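PDB 5EUF: protease from Helicobacter pylori, which cleaves the cytoplasmic domain of the human junctional adhesion molecule JAM-A as a probably zinc-dependent M16-family peptidase, weakening the gastric epithelial barrier. Local coordinates for residues W283-L294 with L326-L337. Numbering follows the deposited sequence.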
loop_
_atom_site.group_PDB
_atom_site.type_symbol
_atom_site.label_atom_id
_atom_site.label_comp_id
_atom_site.label_asym_id
_atom_site.label_seq_id
_atom_site.Cartn_x
_atom_site.Cartn_y
_atom_site.Cartn_z
ATOM N N TRP B 283 -6.403 -7.920 -32.787
ATOM C CA TRP B 283 -6.998 -9.217 -32.495
ATOM C C TRP B 283 -8.210 -9.070 -31.583
ATOM O O TRP B 283 -9.226 -9.732 -31.782
ATOM C CB TRP B 283 -5.969 -10.158 -31.860
ATOM C CG TRP B 283 -4.969 -10.709 -32.836
ATOM C CD1 TRP B 283 -4.769 -10.303 -34.123
ATOM C CD2 TRP B 283 -4.040 -11.775 -32.603
ATOM N NE1 TRP B 283 -3.769 -11.047 -34.704
ATOM C CE2 TRP B 283 -3.306 -11.958 -33.793
ATOM C CE3 TRP B 283 -3.756 -12.593 -31.503
ATOM C CZ2 TRP B 283 -2.307 -12.922 -33.914
ATOM C CZ3 TRP B 283 -2.763 -13.549 -31.624
ATOM C CH2 TRP B 283 -2.051 -13.706 -32.821
ATOM N N LEU B 284 -8.104 -8.194 -30.586
ATOM C CA LEU B 284 -9.201 -7.979 -29.648
ATOM C C LEU B 284 -10.424 -7.373 -30.331
ATOM O O LEU B 284 -11.560 -7.638 -29.937
ATOM C CB LEU B 284 -8.756 -7.081 -28.493
ATOM C CG LEU B 284 -7.753 -7.697 -27.516
ATOM C CD1 LEU B 284 -7.536 -6.786 -26.317
ATOM C CD2 LEU B 284 -8.223 -9.071 -27.075
ATOM N N GLN B 285 -10.192 -6.561 -31.356
ATOM C CA GLN B 285 -11.287 -5.924 -32.074
ATOM C C GLN B 285 -12.036 -6.909 -32.965
ATOM O O GLN B 285 -13.244 -7.091 -32.824
ATOM C CB GLN B 285 -10.769 -4.755 -32.917
ATOM C CG GLN B 285 -11.118 -3.380 -32.360
ATOM C CD GLN B 285 -12.604 -3.075 -32.437
ATOM O OE1 GLN B 285 -13.339 -3.682 -33.220
ATOM N NE2 GLN B 285 -13.056 -2.129 -31.619
ATOM N N SER B 286 -11.315 -7.549 -33.878
ATOM C CA SER B 286 -11.950 -8.371 -34.902
ATOM C C SER B 286 -12.231 -9.800 -34.444
ATOM O O SER B 286 -12.516 -10.673 -35.265
ATOM C CB SER B 286 -11.086 -8.389 -36.167
ATOM O OG SER B 286 -9.739 -8.704 -35.864
ATOM N N GLU B 287 -12.164 -10.041 -33.138
ATOM C CA GLU B 287 -12.488 -11.359 -32.599
ATOM C C GLU B 287 -13.478 -11.264 -31.436
ATOM O O GLU B 287 -14.483 -11.972 -31.408
ATOM C CB GLU B 287 -11.218 -12.084 -32.152
ATOM C CG GLU B 287 -11.402 -13.573 -31.911
ATOM C CD GLU B 287 -11.549 -14.358 -33.200
ATOM O OE1 GLU B 287 -11.197 -13.819 -34.271
ATOM O OE2 GLU B 287 -12.017 -15.515 -33.142
ATOM N N LEU B 288 -13.190 -10.389 -30.478
ATOM C CA LEU B 288 -14.093 -10.176 -29.352
ATOM C C LEU B 288 -15.260 -9.274 -29.730
ATOM O O LEU B 288 -16.422 -9.635 -29.544
ATOM C CB LEU B 288 -13.344 -9.569 -28.165
ATOM C CG LEU B 288 -12.450 -10.511 -27.363
ATOM C CD1 LEU B 288 -11.807 -9.771 -26.202
ATOM C CD2 LEU B 288 -13.260 -11.690 -26.865
ATOM N N VAL B 289 -14.941 -8.101 -30.263
ATOM C CA VAL B 289 -15.953 -7.099 -30.573
ATOM C C VAL B 289 -16.714 -7.429 -31.857
ATOM O O VAL B 289 -17.922 -7.207 -31.944
ATOM C CB VAL B 289 -15.324 -5.695 -30.699
ATOM C CG1 VAL B 289 -16.405 -4.629 -30.799
ATOM C CG2 VAL B 289 -14.412 -5.415 -29.514
ATOM N N ASP B 290 -16.011 -7.971 -32.848
ATOM C CA ASP B 290 -16.611 -8.207 -34.159
ATOM C C ASP B 290 -17.106 -9.639 -34.352
ATOM O O ASP B 290 -18.313 -9.886 -34.388
ATOM C CB ASP B 290 -15.611 -7.861 -35.265
ATOM C CG ASP B 290 -15.185 -6.408 -35.233
ATOM O OD1 ASP B 290 -15.872 -5.601 -34.573
ATOM O OD2 ASP B 290 -14.167 -6.072 -35.872
ATOM N N LYS B 291 -16.169 -10.574 -34.482
ATOM C CA LYS B 291 -16.492 -11.958 -34.826
ATOM C C LYS B 291 -17.403 -12.644 -33.806
ATOM O O LYS B 291 -18.219 -13.488 -34.171
ATOM C CB LYS B 291 -15.206 -12.772 -34.993
ATOM N N LYS B 292 -17.267 -12.283 -32.533
ATOM C CA LYS B 292 -18.065 -12.917 -31.487
ATOM C C LYS B 292 -19.006 -11.934 -30.797
ATOM O O LYS B 292 -19.958 -12.347 -30.132
ATOM C CB LYS B 292 -17.154 -13.583 -30.455
ATOM C CG LYS B 292 -16.311 -14.708 -31.029
ATOM C CD LYS B 292 -15.391 -15.315 -29.987
ATOM C CE LYS B 292 -14.505 -16.384 -30.604
ATOM N NZ LYS B 292 -13.542 -16.951 -29.621
ATOM N N ARG B 293 -18.732 -10.642 -30.963
ATOM C CA ARG B 293 -19.548 -9.578 -30.378
ATOM C C ARG B 293 -19.711 -9.749 -28.868
ATOM O O ARG B 293 -20.791 -9.522 -28.321
ATOM C CB ARG B 293 -20.922 -9.522 -31.053
ATOM N N LEU B 294 -18.631 -10.148 -28.202
ATOM C CA LEU B 294 -18.659 -10.398 -26.764
ATOM C C LEU B 294 -18.451 -9.122 -25.956
ATOM O O LEU B 294 -19.037 -8.956 -24.885
ATOM C CB LEU B 294 -17.599 -11.431 -26.381
ATOM C CG LEU B 294 -18.096 -12.843 -26.068
ATOM C CD1 LEU B 294 -18.916 -13.400 -27.219
ATOM C CD2 LEU B 294 -16.927 -13.760 -25.750
ATOM N N LEU B 326 -14.914 -13.137 -20.938
ATOM C CA LEU B 326 -13.954 -12.261 -21.597
ATOM C C LEU B 326 -12.528 -12.718 -21.328
ATOM O O LEU B 326 -11.682 -12.693 -22.221
ATOM C CB LEU B 326 -14.134 -10.815 -21.131
ATOM C CG LEU B 326 -15.452 -10.139 -21.504
ATOM C CD1 LEU B 326 -15.496 -8.722 -20.955
ATOM C CD2 LEU B 326 -15.638 -10.140 -23.013
ATOM N N GLN B 327 -12.267 -13.133 -20.092
ATOM C CA GLN B 327 -10.942 -13.601 -19.710
ATOM C C GLN B 327 -10.588 -14.892 -20.438
ATOM O O GLN B 327 -9.458 -15.071 -20.893
ATOM C CB GLN B 327 -10.852 -13.819 -18.202
ATOM C CG GLN B 327 -9.450 -14.175 -17.738
ATOM C CD GLN B 327 -9.437 -14.930 -16.429
ATOM O OE1 GLN B 327 -10.483 -15.341 -15.926
ATOM N NE2 GLN B 327 -8.247 -15.120 -15.869
ATOM N N LYS B 328 -11.563 -15.790 -20.545
ATOM C CA LYS B 328 -11.356 -17.068 -21.212
ATOM C C LYS B 328 -10.927 -16.876 -22.663
ATOM O O LYS B 328 -10.182 -17.689 -23.210
ATOM C CB LYS B 328 -12.631 -17.915 -21.151
ATOM N N GLU B 329 -11.388 -15.788 -23.275
ATOM C CA GLU B 329 -11.117 -15.525 -24.684
ATOM C C GLU B 329 -9.767 -14.852 -24.913
ATOM O O GLU B 329 -9.008 -15.267 -25.788
ATOM C CB GLU B 329 -12.229 -14.665 -25.287
ATOM C CG GLU B 329 -13.594 -15.336 -25.321
ATOM C CD GLU B 329 -13.619 -16.583 -26.189
ATOM O OE1 GLU B 329 -12.881 -16.628 -27.196
ATOM O OE2 GLU B 329 -14.380 -17.519 -25.862
ATOM N N ILE B 330 -9.470 -13.813 -24.139
ATOM C CA ILE B 330 -8.199 -13.109 -24.289
ATOM C C ILE B 330 -7.028 -14.036 -23.973
ATOM O O ILE B 330 -5.973 -13.939 -24.592
ATOM C CB ILE B 330 -8.118 -11.850 -23.393
ATOM C CG1 ILE B 330 -8.472 -12.185 -21.946
ATOM C CG2 ILE B 330 -9.042 -10.764 -23.908
ATOM C CD1 ILE B 330 -8.618 -10.966 -21.063
ATOM N N VAL B 331 -7.223 -14.942 -23.020
ATOM C CA VAL B 331 -6.199 -15.921 -22.687
ATOM C C VAL B 331 -6.005 -16.883 -23.858
ATOM O O VAL B 331 -4.876 -17.225 -24.213
ATOM C CB VAL B 331 -6.560 -16.707 -21.406
ATOM C CG1 VAL B 331 -5.637 -17.901 -21.227
ATOM C CG2 VAL B 331 -6.492 -15.795 -20.190
ATOM N N ALA B 332 -7.116 -17.294 -24.463
ATOM C CA ALA B 332 -7.094 -18.175 -25.626
ATOM C C ALA B 332 -6.338 -17.543 -26.795
ATOM O O ALA B 332 -5.688 -18.238 -27.578
ATOM C CB ALA B 332 -8.514 -18.531 -26.044
ATOM N N LEU B 333 -6.432 -16.221 -26.911
ATOM C CA LEU B 333 -5.666 -15.492 -27.913
ATOM C C LEU B 333 -4.181 -15.510 -27.567
ATOM O O LEU B 333 -3.337 -15.753 -28.431
ATOM C CB LEU B 333 -6.160 -14.048 -28.030
ATOM C CG LEU B 333 -7.520 -13.842 -28.697
ATOM C CD1 LEU B 333 -7.841 -12.361 -28.813
ATOM C CD2 LEU B 333 -7.545 -14.505 -30.063
ATOM N N LEU B 334 -3.873 -15.252 -26.300
ATOM C CA LEU B 334 -2.494 -15.230 -25.827
ATOM C C LEU B 334 -1.833 -16.597 -25.961
ATOM O O LEU B 334 -0.641 -16.690 -26.256
ATOM C CB LEU B 334 -2.432 -14.760 -24.373
ATOM C CG LEU B 334 -2.928 -13.338 -24.110
ATOM C CD1 LEU B 334 -2.612 -12.912 -22.687
ATOM C CD2 LEU B 334 -2.335 -12.365 -25.117
ATOM N N GLU B 335 -2.606 -17.656 -25.737
ATOM C CA GLU B 335 -2.103 -19.011 -25.927
ATOM C C GLU B 335 -1.847 -19.245 -27.409
ATOM O O GLU B 335 -0.819 -19.806 -27.790
ATOM C CB GLU B 335 -3.086 -20.048 -25.374
ATOM C CG GLU B 335 -3.214 -20.033 -23.855
ATOM C CD GLU B 335 -4.344 -20.917 -23.352
ATOM O OE1 GLU B 335 -4.503 -21.044 -22.119
ATOM O OE2 GLU B 335 -5.077 -21.484 -24.192
ATOM N N LYS B 336 -2.787 -18.798 -28.237
ATOM C CA LYS B 336 -2.636 -18.849 -29.688
ATOM C C LYS B 336 -1.420 -18.035 -30.125
ATOM O O LYS B 336 -0.666 -18.448 -31.008
ATOM C CB LYS B 336 -3.900 -18.330 -30.377
ATOM C CG LYS B 336 -3.759 -18.148 -31.876
ATOM C CD LYS B 336 -4.899 -17.324 -32.455
ATOM C CE LYS B 336 -4.657 -17.011 -33.927
ATOM N NZ LYS B 336 -5.639 -16.026 -34.462
ATOM N N LEU B 337 -1.237 -16.879 -29.496
ATOM C CA LEU B 337 -0.069 -16.041 -29.744
ATOM C C LEU B 337 1.218 -16.748 -29.332
ATOM O O LEU B 337 2.169 -16.819 -30.107
ATOM C CB LEU B 337 -0.195 -14.712 -28.996
ATOM C CG LEU B 337 1.081 -13.874 -28.877
ATOM C CD1 LEU B 337 1.580 -13.447 -30.243
ATOM C CD2 LEU B 337 0.846 -12.661 -27.991
#
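Lys292 and Glu329 form the salt bridge of this contact. The lysine chain, extended beyond CG, approaches from the opposite direction to the glutamate side chain, and Lys292 NZ lies 2.5 Å from Glu329 OE1. The ammonium comes from above the carboxylate plane, 42° out of it. Glu329 is bent at its second torsion (chi2 -63°), and its CB and CG pack against leucines. Leu288 CD2 lies against Glu329 CB, and Leu294 CD2 reaches Glu329 CG at 3.7 Å. At the other end, Lys336 NZ sits over the face of the Trp283 six-membered ring, 4.5 Å from its centroid and 8° off the normal, a cation-pi contact. The indole N-H is used too: Trp283 NE1 donates to Glu346 OE2, beyond both segments. Trp283 CZ3 also touches Leu337 CB at 3.9 Å. Residues 326-337 belong to helix 323-338, which packs on the mixed five-stranded sheet of the inactive M16 domain, with Ile330 on Leu254 and Leu326 on Ala315. The short helix 284-289 runs roughly antiparallel to it, at 138°. Between the salt bridge and the tryptophan, leucine and isoleucine methyls meet. Leu284 CD2 meets Ile330 CG2 and Leu333 CD1, both at 3.7 Å, while Leu288 CD1 reaches the same Ile330 methyl. After the helix, Leu294 N donates to Leu288 O, and Arg293 O accepts from Asn318 ND2.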